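Local coordinates for MHP1 (Microbacterium liquefaciens, PDB 2JLN), which mediates the sodium-dependent binding and uptake of hydantoins that carry an aryl substituent at position 5, with the L isomer preferred, at residues A[34-39]-A[168-172]; A[38-42]-A[309-313]; A[27-33]-A[251-256]; A[79-84]-A[227-232]; A[22-28]-A[232-238]. One frame throughout, in Å; residues are numbered along the deposited sequence.

Interaction 1: A[34-39]-A[168-172]; sequences AIWFAM and NVFAS. With NA (sodium ion), chain B.
The carboxamide of N168 reaches across to helix 29-40 and sets its nitrogen between I35 and A38. With CG placed anti to the carbonyl carbon (chi1 -82°), the side chain enters the hollow formed by A34, I35, A38 and M39, a knobs-into-holes fit. There N168 ND2 donates to I35 O over 3.0 Å. The acceptor lies in the amide plane and the donor lies in the carbonyl plane on a lone pair, although the N-H...O angle bends to 134°. Since I35 O also takes the backbone N-H of M39, two donors hold one buried oxygen. The I35 side chain runs at about a right angle to that of N168, its CG2 3.7 Å from N168 ND2, while A38 CB packs against the amide, nearest N168 ND2.

One turn further on, S172 OG donates to N168 O over 3.1 Å, from the face opposite the one that S172 N approaches. The same hydroxyl oxygen stands obliquely against the F37 ring near CD1. At the other end, A34 CB meets V169 CG2 at 4.0 Å.

The contact joins the first and fifth transmembrane helices next to the sodium ligand A38 O, their local axes passing 8.3 Å apart at 59°. Helix 242-278 packs elsewhere on helix 29-40, with W36 on Q256 and M260 and F37 on A263, while further along helix 160-190 I164 touches I35 and L176 touches F37.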
# COMPACT_ATOMS: atom_id res chain seq x y z
N ALA A 34 4.91 -0.48 -13.94
CA ALA A 34 5.93 0.56 -13.85
C ALA A 34 5.71 1.42 -12.62
O ALA A 34 6.60 2.12 -12.17
CB ALA A 34 5.91 1.42 -15.10
N ILE A 35 4.50 1.38 -12.10
CA ILE A 35 4.19 2.09 -10.87
C ILE A 35 4.64 1.21 -9.69
O ILE A 35 5.23 1.72 -8.72
CB ILE A 35 2.67 2.41 -10.76
CG1 ILE A 35 2.21 3.25 -11.95
CG2 ILE A 35 2.31 3.07 -9.41
CD1 ILE A 35 0.70 3.26 -12.12
N TRP A 36 4.39 -0.10 -9.77
CA TRP A 36 4.81 -1.03 -8.73
C TRP A 36 6.33 -1.19 -8.64
O TRP A 36 6.86 -1.44 -7.56
CB TRP A 36 4.13 -2.37 -8.90
CG TRP A 36 2.82 -2.38 -8.25
CD1 TRP A 36 1.68 -1.75 -8.67
CD2 TRP A 36 2.49 -3.02 -7.03
NE1 TRP A 36 0.65 -1.97 -7.79
CE2 TRP A 36 1.12 -2.75 -6.77
CE3 TRP A 36 3.21 -3.80 -6.12
CZ2 TRP A 36 0.47 -3.23 -5.64
CZ3 TRP A 36 2.56 -4.27 -5.00
CH2 TRP A 36 1.20 -3.98 -4.76
N PHE A 37 7.02 -1.03 -9.76
CA PHE A 37 8.47 -1.07 -9.72
C PHE A 37 8.99 0.12 -8.93
O PHE A 37 9.82 -0.05 -8.06
CB PHE A 37 9.11 -1.13 -11.12
CG PHE A 37 10.62 -1.16 -11.09
CD1 PHE A 37 11.35 0.00 -10.85
CD2 PHE A 37 11.31 -2.35 -11.31
CE1 PHE A 37 12.75 -0.02 -10.81
CE2 PHE A 37 12.72 -2.38 -11.29
CZ PHE A 37 13.43 -1.22 -11.03
N ALA A 38 8.51 1.31 -9.21
CA ALA A 38 9.03 2.46 -8.47
C ALA A 38 8.47 2.56 -7.04
O ALA A 38 9.15 3.08 -6.15
CB ALA A 38 8.80 3.75 -9.24
N MET A 39 7.25 2.05 -6.81
CA MET A 39 6.62 2.03 -5.47
C MET A 39 7.28 1.04 -4.48
O MET A 39 7.21 1.25 -3.29
CB MET A 39 5.10 1.79 -5.59
CG MET A 39 4.29 1.69 -4.28
SD MET A 39 2.47 2.00 -4.34
CE MET A 39 2.01 1.16 -5.86
N ASN A 168 6.52 7.82 -12.10
CA ASN A 168 7.07 6.50 -11.81
C ASN A 168 7.62 5.84 -13.07
O ASN A 168 8.51 5.00 -13.00
CB ASN A 168 6.02 5.56 -11.18
CG ASN A 168 5.84 5.77 -9.68
OD1 ASN A 168 5.87 6.91 -9.16
ND2 ASN A 168 5.61 4.68 -8.97
N VAL A 169 7.08 6.20 -14.23
CA VAL A 169 7.60 5.63 -15.46
C VAL A 169 8.97 6.21 -15.81
O VAL A 169 9.84 5.51 -16.30
CB VAL A 169 6.65 5.79 -16.65
CG1 VAL A 169 7.25 5.14 -17.87
CG2 VAL A 169 5.32 5.16 -16.32
N PHE A 170 9.17 7.50 -15.54
CA PHE A 170 10.48 8.09 -15.76
C PHE A 170 11.45 7.77 -14.63
O PHE A 170 12.62 7.56 -14.89
CB PHE A 170 10.43 9.57 -16.13
CG PHE A 170 9.82 9.82 -17.50
CD1 PHE A 170 8.77 10.74 -17.68
CD2 PHE A 170 10.26 9.09 -18.61
CE1 PHE A 170 8.19 10.93 -18.93
CE2 PHE A 170 9.69 9.28 -19.87
CZ PHE A 170 8.65 10.20 -20.03
N ALA A 171 10.96 7.67 -13.39
CA ALA A 171 11.83 7.24 -12.28
C ALA A 171 12.33 5.79 -12.43
O ALA A 171 13.50 5.49 -12.15
CB ALA A 171 11.14 7.43 -10.92
N SER A 172 11.47 4.89 -12.87
CA SER A 172 11.84 3.48 -12.90
C SER A 172 13.24 3.15 -13.43
O SER A 172 14.03 2.53 -12.71
CB SER A 172 10.77 2.65 -13.59
OG SER A 172 9.88 2.21 -12.58
NA NA B . 9.99 4.77 -4.34

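Interaction 2: A[38-42]-A[309-313]; sequences AMAIQ and ATWST. With NA (sodium ion), chain B.
The sodium site joins the two segments directly: A38 and I41 supply oxygens from one side, A309, S312 and T313 from the other. The backbone ligands are A38 O at 2.6 Å, I41 O at 2.7 Å and A309 O at 2.1 Å from the sodium ion. Two hydroxyls complete the five, with S312 OG at 2.5 Å and T313 OG1 at 2.8 Å from the ion. I41 O and A309 O come within 3.2 Å of each other without a hydrogen bond, a closeness explained by the cation they share.

Both transmembrane segments depart from regular helix here. I41, with psi at 102°, turns the chain away from helix 29-40 and presents its carbonyl to the ion, and helix 296-311 gives way to S312 and T313 before helix 314-329 begins. A cation held between the break in the first transmembrane helix and the eighth is the Na2-type site of the LeuT fold, consistent with membership of the APC clan.

T313 does double work. Its OG1, anti to the carbonyl carbon (chi1 -68°), donates to M39 O over 2.7 Å, arriving from above the carbonyl plane, 44° out of it, while the same oxygen binds the ion. S312 OG likewise binds sodium and is hydrogen-bonded to L308 O, which would help fix its rotation. Beside the metal the packing is apolar: A38 CB lies 3.7 Å from S312 CB, and I41 CG2 faces A309 CB. The side chain of Q42 crosses that of T313 at about a right angle and leads on toward Q121, a substrate-binding residue.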
# COMPACT_ATOMS: atom_id res chain seq x y z
N ALA A 38 8.51 1.31 -9.21
CA ALA A 38 9.03 2.46 -8.47
C ALA A 38 8.47 2.56 -7.04
O ALA A 38 9.15 3.08 -6.15
CB ALA A 38 8.80 3.75 -9.24
N MET A 39 7.25 2.05 -6.81
CA MET A 39 6.62 2.03 -5.47
C MET A 39 7.28 1.04 -4.48
O MET A 39 7.21 1.25 -3.29
CB MET A 39 5.10 1.79 -5.59
CG MET A 39 4.29 1.69 -4.28
SD MET A 39 2.47 2.00 -4.34
CE MET A 39 2.01 1.16 -5.86
N ALA A 40 7.92 -0.01 -4.97
CA ALA A 40 8.59 -0.98 -4.09
C ALA A 40 10.01 -0.60 -3.63
O ALA A 40 10.47 -1.09 -2.60
CB ALA A 40 8.62 -2.33 -4.73
N ILE A 41 10.70 0.23 -4.41
CA ILE A 41 12.02 0.73 -4.02
C ILE A 41 11.93 1.83 -2.95
O ILE A 41 11.62 2.98 -3.23
CB ILE A 41 12.76 1.30 -5.22
CG1 ILE A 41 12.82 0.27 -6.34
CG2 ILE A 41 14.15 1.76 -4.84
CD1 ILE A 41 12.86 0.91 -7.75
N GLN A 42 12.20 1.48 -1.71
CA GLN A 42 12.05 2.44 -0.64
C GLN A 42 12.57 1.84 0.66
O GLN A 42 12.25 0.71 1.01
CB GLN A 42 10.59 2.83 -0.50
CG GLN A 42 9.70 1.64 -0.25
CD GLN A 42 9.41 1.36 1.23
OE1 GLN A 42 9.72 2.15 2.12
NE2 GLN A 42 8.79 0.22 1.48
N ALA A 309 13.45 7.94 -4.57
CA ALA A 309 12.81 6.73 -4.06
C ALA A 309 11.64 6.95 -3.09
O ALA A 309 10.79 6.09 -2.93
CB ALA A 309 13.85 5.80 -3.43
N THR A 310 11.60 8.09 -2.43
CA THR A 310 10.52 8.41 -1.50
C THR A 310 9.29 8.98 -2.24
O THR A 310 8.14 8.71 -1.91
CB THR A 310 11.04 9.43 -0.47
OG1 THR A 310 12.28 8.93 0.05
CG2 THR A 310 10.06 9.68 0.65
N TRP A 311 9.57 9.77 -3.26
CA TRP A 311 8.53 10.43 -4.02
C TRP A 311 7.72 9.42 -4.81
O TRP A 311 6.57 9.67 -5.13
CB TRP A 311 9.19 11.38 -5.00
CG TRP A 311 8.49 12.65 -5.14
CD1 TRP A 311 7.19 12.91 -4.83
CD2 TRP A 311 9.04 13.85 -5.64
NE1 TRP A 311 6.89 14.22 -5.10
CE2 TRP A 311 8.02 14.82 -5.61
CE3 TRP A 311 10.30 14.22 -6.12
CZ2 TRP A 311 8.22 16.13 -6.03
CZ3 TRP A 311 10.50 15.51 -6.53
CH2 TRP A 311 9.46 16.46 -6.48
N SER A 312 8.34 8.29 -5.16
CA SER A 312 7.67 7.26 -5.95
C SER A 312 6.85 6.32 -5.07
O SER A 312 6.16 5.45 -5.58
CB SER A 312 8.68 6.47 -6.76
OG SER A 312 9.94 6.54 -6.15
N THR A 313 6.93 6.52 -3.75
CA THR A 313 6.23 5.65 -2.81
C THR A 313 5.24 6.38 -1.88
O THR A 313 4.06 6.02 -1.81
CB THR A 313 7.21 4.82 -1.97
OG1 THR A 313 7.85 3.86 -2.82
CG2 THR A 313 6.48 4.07 -0.89
NA NA B . 9.99 4.77 -4.34

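Interaction 3: A[27-33]-A[251-256]; sequences VGPFSLA and RYATAQ
P29 and L32 form the ridge that the Y252 ring meets. P29 CG makes an off-centre CH-pi contact with the Y252 ring, 4.2 Å from its centroid on a line 30° off the ring normal. Further along the same ring L32 CD2 reaches Y252 CD2 at 3.6 Å, the two side chains crossing at about a right angle. CG of L32 stands anti to the backbone N (chi1 -173°), which sends the isobutyl group into the notch between Y252 and Q256, where L32 CD2 also lies 3.7 Å from Q256 CG.

This is the start of the first transmembrane helix, with G28 at the N-cap position, packed along helix 242-278. The local axes run 8.2 Å apart at 34°, an approach that A255 and A33 allow beside the larger P29, L32 and Y252. A255 is the bump from the other side: its CB enters the hollow between P29 and A33, 4.3 Å from both P29 CB and A33 CB. The polar ends of the larger side chains are held elsewhere. Y252 OH is hydrogen-bonded to K235 O, and Q256 OE1 accepts from Q80 NE2.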
# COMPACT_ATOMS: atom_id res chain seq x y z
N VAL A 27 -4.93 3.84 -16.79
CA VAL A 27 -3.80 2.99 -16.43
C VAL A 27 -4.01 1.57 -16.94
O VAL A 27 -4.90 0.86 -16.48
CB VAL A 27 -3.62 2.96 -14.91
CG1 VAL A 27 -2.92 1.71 -14.48
CG2 VAL A 27 -2.86 4.19 -14.46
N GLY A 28 -3.20 1.17 -17.91
CA GLY A 28 -3.27 -0.18 -18.45
C GLY A 28 -2.28 -1.08 -17.75
O GLY A 28 -1.71 -0.69 -16.72
N PRO A 29 -2.07 -2.29 -18.27
CA PRO A 29 -1.14 -3.24 -17.59
C PRO A 29 0.38 -2.93 -17.55
O PRO A 29 1.01 -3.23 -16.55
CB PRO A 29 -1.45 -4.58 -18.27
CG PRO A 29 -2.93 -4.43 -18.67
CD PRO A 29 -3.10 -2.97 -19.07
N PHE A 30 0.97 -2.35 -18.59
CA PHE A 30 2.40 -2.05 -18.54
C PHE A 30 2.68 -0.93 -17.54
O PHE A 30 3.73 -0.89 -16.91
CB PHE A 30 2.96 -1.67 -19.92
CG PHE A 30 4.19 -0.79 -19.86
CD1 PHE A 30 5.48 -1.35 -19.88
CD2 PHE A 30 4.07 0.62 -19.78
CE1 PHE A 30 6.63 -0.52 -19.82
CE2 PHE A 30 5.21 1.45 -19.72
CZ PHE A 30 6.49 0.89 -19.73
N SER A 31 1.74 -0.01 -17.42
CA SER A 31 1.96 1.20 -16.65
C SER A 31 1.87 0.85 -15.18
O SER A 31 2.60 1.39 -14.35
CB SER A 31 0.92 2.26 -17.04
OG SER A 31 1.43 3.58 -16.90
N LEU A 32 0.96 -0.08 -14.87
CA LEU A 32 0.75 -0.53 -13.50
C LEU A 32 1.99 -1.27 -12.98
O LEU A 32 2.38 -1.08 -11.84
CB LEU A 32 -0.50 -1.40 -13.40
CG LEU A 32 -0.90 -1.79 -11.98
CD1 LEU A 32 -1.22 -0.56 -11.13
CD2 LEU A 32 -2.06 -2.78 -11.99
N ALA A 33 2.62 -2.09 -13.81
CA ALA A 33 3.92 -2.66 -13.44
C ALA A 33 4.96 -1.56 -13.17
O ALA A 33 5.79 -1.69 -12.28
CB ALA A 33 4.41 -3.61 -14.50
N ARG A 251 -4.40 -10.70 -15.57
CA ARG A 251 -3.44 -9.91 -16.34
C ARG A 251 -2.91 -8.73 -15.53
O ARG A 251 -1.75 -8.40 -15.64
CB ARG A 251 -4.10 -9.40 -17.61
CG ARG A 251 -3.14 -8.88 -18.67
CD ARG A 251 -3.74 -9.09 -20.08
NE ARG A 251 -5.21 -9.03 -20.06
CZ ARG A 251 -6.00 -9.32 -21.10
NH1 ARG A 251 -5.44 -9.71 -22.25
NH2 ARG A 251 -7.33 -9.23 -20.98
N TYR A 252 -3.77 -8.10 -14.73
CA TYR A 252 -3.34 -7.06 -13.79
C TYR A 252 -2.45 -7.56 -12.61
O TYR A 252 -1.38 -7.00 -12.33
CB TYR A 252 -4.56 -6.27 -13.28
CG TYR A 252 -5.00 -5.20 -14.25
CD1 TYR A 252 -6.23 -5.27 -14.93
CD2 TYR A 252 -4.15 -4.13 -14.54
CE1 TYR A 252 -6.59 -4.31 -15.83
CE2 TYR A 252 -4.50 -3.18 -15.45
CZ TYR A 252 -5.71 -3.26 -16.09
OH TYR A 252 -6.03 -2.26 -16.99
N ALA A 253 -2.90 -8.61 -11.93
CA ALA A 253 -2.08 -9.25 -10.90
C ALA A 253 -0.72 -9.66 -11.47
O ALA A 253 0.29 -9.53 -10.79
CB ALA A 253 -2.79 -10.45 -10.30
N THR A 254 -0.68 -10.16 -12.70
CA THR A 254 0.60 -10.52 -13.31
C THR A 254 1.49 -9.29 -13.54
O THR A 254 2.71 -9.36 -13.36
CB THR A 254 0.46 -11.33 -14.63
OG1 THR A 254 -0.12 -12.61 -14.36
CG2 THR A 254 1.83 -11.55 -15.26
N ALA A 255 0.88 -8.17 -13.91
CA ALA A 255 1.66 -6.97 -14.18
C ALA A 255 2.28 -6.40 -12.90
O ALA A 255 3.36 -5.79 -12.95
CB ALA A 255 0.83 -5.91 -14.90
N GLN A 256 1.61 -6.60 -11.77
CA GLN A 256 2.13 -6.09 -10.52
C GLN A 256 3.27 -6.97 -10.05
O GLN A 256 4.22 -6.50 -9.42
CB GLN A 256 1.02 -6.01 -9.49
CG GLN A 256 -0.02 -5.01 -9.89
CD GLN A 256 -1.31 -5.10 -9.11
OE1 GLN A 256 -1.99 -6.13 -9.11
NE2 GLN A 256 -1.68 -4.00 -8.46

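Interaction 4: A[79-84]-A[227-232]; sequences TQSAAI and IHDIVK
A83 and K232 bring the two backbones together, their CA atoms 4.7 Å apart, and there K232 CA makes a CA-H...O contact with A83 O at an angle of 159°. Around it the contact is made mainly by carbon. A83 CB is set against H228, 3.7 Å from H228 CD2 and equally near H228 CA, the imidazole standing obliquely to the methyl. With CG anti to the carbonyl carbon (chi1 -58°), the H228 ring reaches toward the end of helix 58-79 and brings H228 CE1 to 3.6 Å from T79 O.

V231 CG1 lies beside the first turn of helix 81-86, touching I84 CG1 and lying 4.0 Å from A83 CB, while the I84 and V231 side chains run at a slant to one another. I227 sends CD1 toward the junction between helix 58-79 and helix 81-86, where I227 CD1 is 3.8 Å from Q80 CB. The side chains of T79 and I227 meet at about a right angle. The short helix 228-231, just after the sixth transmembrane segment, thus packs on the turn and short helix 81-86 that follow the second.

Two polar side chains of the 79-84 segment find their partners outside the pair: T79 OG1 bonds to V224 O, and the Q80 amide turns to helix 242-278. The two segments are therefore joined by van der Waals contact and one CA-H...O approach, while the hydrogen bonds of T79 and Q80 link this region to other parts of the chain.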
# COMPACT_ATOMS: atom_id res chain seq x y z
N THR A 79 -8.49 -8.68 -3.63
CA THR A 79 -8.93 -7.42 -3.03
C THR A 79 -9.09 -6.29 -4.06
O THR A 79 -9.63 -5.24 -3.73
CB THR A 79 -7.97 -6.96 -1.94
OG1 THR A 79 -6.75 -6.53 -2.54
CG2 THR A 79 -7.69 -8.08 -0.97
N GLN A 80 -8.62 -6.49 -5.29
CA GLN A 80 -8.61 -5.41 -6.27
C GLN A 80 -9.74 -5.56 -7.29
O GLN A 80 -9.98 -4.65 -8.11
CB GLN A 80 -7.30 -5.42 -7.06
CG GLN A 80 -7.26 -6.58 -8.04
CD GLN A 80 -6.08 -6.55 -9.01
OE1 GLN A 80 -6.10 -7.24 -10.05
NE2 GLN A 80 -5.05 -5.76 -8.67
N SER A 81 -10.43 -6.70 -7.26
CA SER A 81 -11.26 -7.07 -8.40
C SER A 81 -12.52 -6.21 -8.56
O SER A 81 -12.94 -5.94 -9.69
CB SER A 81 -11.63 -8.54 -8.37
OG SER A 81 -12.52 -8.82 -9.42
N ALA A 82 -13.11 -5.79 -7.44
CA ALA A 82 -14.32 -4.96 -7.42
C ALA A 82 -14.04 -3.53 -7.82
O ALA A 82 -14.90 -2.88 -8.38
CB ALA A 82 -14.99 -4.99 -6.04
N ALA A 83 -12.84 -3.03 -7.51
CA ALA A 83 -12.49 -1.65 -7.79
C ALA A 83 -12.24 -1.45 -9.28
O ALA A 83 -12.59 -0.41 -9.84
CB ALA A 83 -11.27 -1.26 -7.00
N ILE A 84 -11.63 -2.44 -9.92
CA ILE A 84 -11.40 -2.40 -11.36
C ILE A 84 -12.74 -2.40 -12.14
O ILE A 84 -12.96 -1.58 -13.04
CB ILE A 84 -10.50 -3.59 -11.79
CG1 ILE A 84 -9.07 -3.35 -11.32
CG2 ILE A 84 -10.53 -3.80 -13.28
CD1 ILE A 84 -8.12 -4.48 -11.59
N ILE A 227 -5.87 -1.12 -2.23
CA ILE A 227 -5.51 -0.71 -3.59
C ILE A 227 -6.64 0.03 -4.30
O ILE A 227 -6.36 0.89 -5.10
CB ILE A 227 -5.00 -1.84 -4.54
CG1 ILE A 227 -5.35 -3.20 -4.00
CG2 ILE A 227 -3.50 -1.70 -4.80
CD1 ILE A 227 -6.79 -3.41 -3.92
N HIS A 228 -7.90 -0.29 -4.03
CA HIS A 228 -8.99 0.43 -4.68
C HIS A 228 -8.57 1.83 -5.13
O HIS A 228 -8.84 2.25 -6.27
CB HIS A 228 -10.17 0.64 -3.75
CG HIS A 228 -10.75 -0.61 -3.19
ND1 HIS A 228 -10.07 -1.41 -2.29
CD2 HIS A 228 -11.96 -1.18 -3.36
CE1 HIS A 228 -10.85 -2.42 -1.94
NE2 HIS A 228 -12.00 -2.30 -2.57
N ASP A 229 -7.92 2.56 -4.24
CA ASP A 229 -7.67 3.97 -4.52
C ASP A 229 -6.72 4.22 -5.72
O ASP A 229 -6.65 5.31 -6.26
CB ASP A 229 -7.30 4.70 -3.21
CG ASP A 229 -8.41 4.55 -2.12
OD1 ASP A 229 -9.53 4.13 -2.48
OD2 ASP A 229 -8.17 4.84 -0.90
N ILE A 230 -6.03 3.18 -6.17
CA ILE A 230 -5.16 3.27 -7.35
C ILE A 230 -5.78 2.60 -8.58
O ILE A 230 -5.72 3.10 -9.69
CB ILE A 230 -3.83 2.55 -7.08
CG1 ILE A 230 -3.14 3.14 -5.85
CG2 ILE A 230 -2.93 2.63 -8.29
CD1 ILE A 230 -1.68 2.75 -5.73
N VAL A 231 -6.39 1.45 -8.35
CA VAL A 231 -6.74 0.52 -9.39
C VAL A 231 -8.17 0.71 -9.92
O VAL A 231 -8.53 0.15 -10.97
CB VAL A 231 -6.50 -0.88 -8.85
CG1 VAL A 231 -7.74 -1.72 -8.90
CG2 VAL A 231 -5.32 -1.48 -9.55
N LYS A 232 -8.98 1.49 -9.21
CA LYS A 232 -10.26 1.98 -9.71
C LYS A 232 -10.02 2.83 -10.94
O LYS A 232 -10.96 3.33 -11.53
CB LYS A 232 -10.92 2.90 -8.68
CG LYS A 232 -10.21 4.23 -8.58
CD LYS A 232 -10.82 5.16 -7.57
CE LYS A 232 -10.19 6.56 -7.69
NZ LYS A 232 -11.22 7.61 -7.95

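Interaction 5: A[22-28]-A[232-238]; sequences YAERSVG and KECKVDP
E233 O is gripped by two consecutive backbone amides, those of S26 and V27. S26 N donates over 3.2 Å, and V27 N adds a weak bond of 3.4 Å to the same E233 O. In return K235 N donates to V27 O over 3.1 Å. The two bonds of V27, at N and O, bridge it with C234, a single beta bridge in a protein without regular strands.

R25 supplies the side-chain bond. Its chain is bent at chi2 (-100°), which lays the guanidinium alongside the 232-238 segment. R25 NH1 donates to C234 O over 3.2 Å, nearly straight at 166°, with the acceptor at the edge of the guanidinium, near its plane, while K232 O sits over one face. NH1 is also bonded to I84 O, and R25 NE to T20 O, so carbonyls from three other parts of the chain converge on one cation and probably stabilise its charge.

Further out the contact turns apolar. P238 CB rests over one face of the Y22 ring in a CH-pi contact, 3.8 Å from the ring centroid and 25° off the normal. V236 CG1 comes obliquely to the same ring, 3.5 Å from Y22 CD1. At the other end V27 CG1 packs on C234 SG at 3.8 Å.

The bridged loops lie where three helices meet: S26, V27 and E233 touch I161 of helix 160-190, V27 and C234 touch L32 of helix 29-40, and helix 242-278 lies against the 232-238 segment through Y252 on C234.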
# COMPACT_ATOMS: atom_id res chain seq x y z
N TYR A 22 -15.70 4.46 -17.44
CA TYR A 22 -14.95 3.66 -18.44
C TYR A 22 -14.11 4.57 -19.33
O TYR A 22 -12.92 4.36 -19.55
CB TYR A 22 -15.88 2.82 -19.33
CG TYR A 22 -16.78 1.82 -18.62
CD1 TYR A 22 -16.29 0.93 -17.68
CD2 TYR A 22 -18.13 1.76 -18.91
CE1 TYR A 22 -17.12 0.03 -17.06
CE2 TYR A 22 -18.95 0.87 -18.30
CZ TYR A 22 -18.45 0.00 -17.37
OH TYR A 22 -19.32 -0.88 -16.76
N ALA A 23 -14.76 5.60 -19.85
CA ALA A 23 -14.06 6.54 -20.67
C ALA A 23 -13.03 7.33 -19.88
O ALA A 23 -12.09 7.83 -20.48
CB ALA A 23 -15.03 7.48 -21.37
N GLU A 24 -13.18 7.46 -18.57
CA GLU A 24 -12.19 8.21 -17.78
C GLU A 24 -10.92 7.38 -17.37
O GLU A 24 -10.00 7.90 -16.73
CB GLU A 24 -12.85 8.85 -16.55
CG GLU A 24 -14.13 9.62 -16.82
CD GLU A 24 -14.97 10.00 -15.53
OE1 GLU A 24 -15.69 11.05 -15.59
OE2 GLU A 24 -14.94 9.27 -14.48
N ARG A 25 -10.85 6.10 -17.73
CA ARG A 25 -9.77 5.26 -17.19
C ARG A 25 -8.43 5.43 -17.94
O ARG A 25 -8.43 5.60 -19.14
CB ARG A 25 -10.22 3.80 -17.14
CG ARG A 25 -11.61 3.61 -16.52
CD ARG A 25 -11.53 3.15 -15.07
NE ARG A 25 -12.84 2.91 -14.47
CZ ARG A 25 -13.32 1.70 -14.20
NH1 ARG A 25 -12.64 0.60 -14.48
NH2 ARG A 25 -14.51 1.60 -13.64
N SER A 26 -7.30 5.36 -17.25
CA SER A 26 -6.03 5.74 -17.89
C SER A 26 -4.79 4.87 -17.62
O SER A 26 -3.71 5.16 -18.12
CB SER A 26 -5.68 7.19 -17.50
OG SER A 26 -5.16 7.26 -16.18
N VAL A 27 -4.93 3.84 -16.79
CA VAL A 27 -3.80 2.99 -16.43
C VAL A 27 -4.01 1.57 -16.94
O VAL A 27 -4.90 0.86 -16.48
CB VAL A 27 -3.62 2.96 -14.91
CG1 VAL A 27 -2.92 1.71 -14.48
CG2 VAL A 27 -2.86 4.19 -14.46
N GLY A 28 -3.20 1.17 -17.91
CA GLY A 28 -3.27 -0.18 -18.45
C GLY A 28 -2.28 -1.08 -17.75
O GLY A 28 -1.71 -0.69 -16.72
N LYS A 232 -8.98 1.49 -9.21
CA LYS A 232 -10.26 1.98 -9.71
C LYS A 232 -10.02 2.83 -10.94
O LYS A 232 -10.96 3.33 -11.53
CB LYS A 232 -10.92 2.90 -8.68
CG LYS A 232 -10.21 4.23 -8.58
CD LYS A 232 -10.82 5.16 -7.57
CE LYS A 232 -10.19 6.56 -7.69
NZ LYS A 232 -11.22 7.61 -7.95
N GLU A 233 -8.76 3.03 -11.30
CA GLU A 233 -8.38 3.81 -12.46
C GLU A 233 -7.90 2.95 -13.66
O GLU A 233 -7.58 3.46 -14.72
CB GLU A 233 -7.29 4.78 -12.06
CG GLU A 233 -7.64 6.19 -12.40
CD GLU A 233 -8.63 6.78 -11.42
OE1 GLU A 233 -8.83 6.18 -10.34
OE2 GLU A 233 -9.22 7.86 -11.73
N CYS A 234 -7.84 1.63 -13.48
CA CYS A 234 -7.37 0.72 -14.52
C CYS A 234 -8.41 0.48 -15.61
O CYS A 234 -9.61 0.63 -15.39
CB CYS A 234 -7.03 -0.64 -13.90
SG CYS A 234 -5.42 -0.73 -13.10
N LYS A 235 -7.92 0.06 -16.77
CA LYS A 235 -8.74 -0.08 -17.96
C LYS A 235 -9.57 -1.35 -17.94
O LYS A 235 -9.04 -2.42 -17.71
CB LYS A 235 -7.84 -0.06 -19.19
CG LYS A 235 -7.47 1.33 -19.60
CD LYS A 235 -6.47 1.31 -20.70
CE LYS A 235 -5.89 2.70 -20.93
NZ LYS A 235 -4.52 2.60 -21.54
N VAL A 236 -10.87 -1.24 -18.21
CA VAL A 236 -11.73 -2.42 -18.19
C VAL A 236 -12.57 -2.44 -19.45
O VAL A 236 -12.90 -1.38 -19.98
CB VAL A 236 -12.68 -2.40 -16.95
CG1 VAL A 236 -13.88 -1.52 -17.20
CG2 VAL A 236 -13.13 -3.81 -16.58
N ASP A 237 -12.88 -3.64 -19.95
CA ASP A 237 -13.90 -3.81 -21.00
C ASP A 237 -15.18 -4.25 -20.31
O ASP A 237 -15.27 -5.37 -19.80
CB ASP A 237 -13.45 -4.84 -22.07
CG ASP A 237 -14.61 -5.38 -22.96
OD1 ASP A 237 -15.46 -4.58 -23.46
OD2 ASP A 237 -14.66 -6.62 -23.19
N PRO A 238 -16.16 -3.35 -20.27
CA PRO A 238 -17.45 -3.54 -19.58
C PRO A 238 -18.19 -4.79 -20.07
O PRO A 238 -19.00 -5.36 -19.33
CB PRO A 238 -18.23 -2.27 -19.95
CG PRO A 238 -17.50 -1.71 -21.19
CD PRO A 238 -16.07 -2.03 -20.92

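Interactions 1, 2 and 3 all use helix 29-40, from its start against helix 242-278 to its end at the ion. Interactions 1 and 2 are buried, share A38 and M39, and have centres 8 Å apart; one relies on an asparagine knob, the other on metal coordination. Interaction 4 is also buried but mostly apolar. Interactions 3 and 5 are partly buried, and share V27 and G28: the first is side-chain packing, the second combines backbone bonds, an arginine bond and apolar packing between loops. Side-chain hydrogen bonds join 3, 4 and 5 into one cluster, and 4 and 5 share K232. The centres of 2 and 5 lie about 24 Å apart.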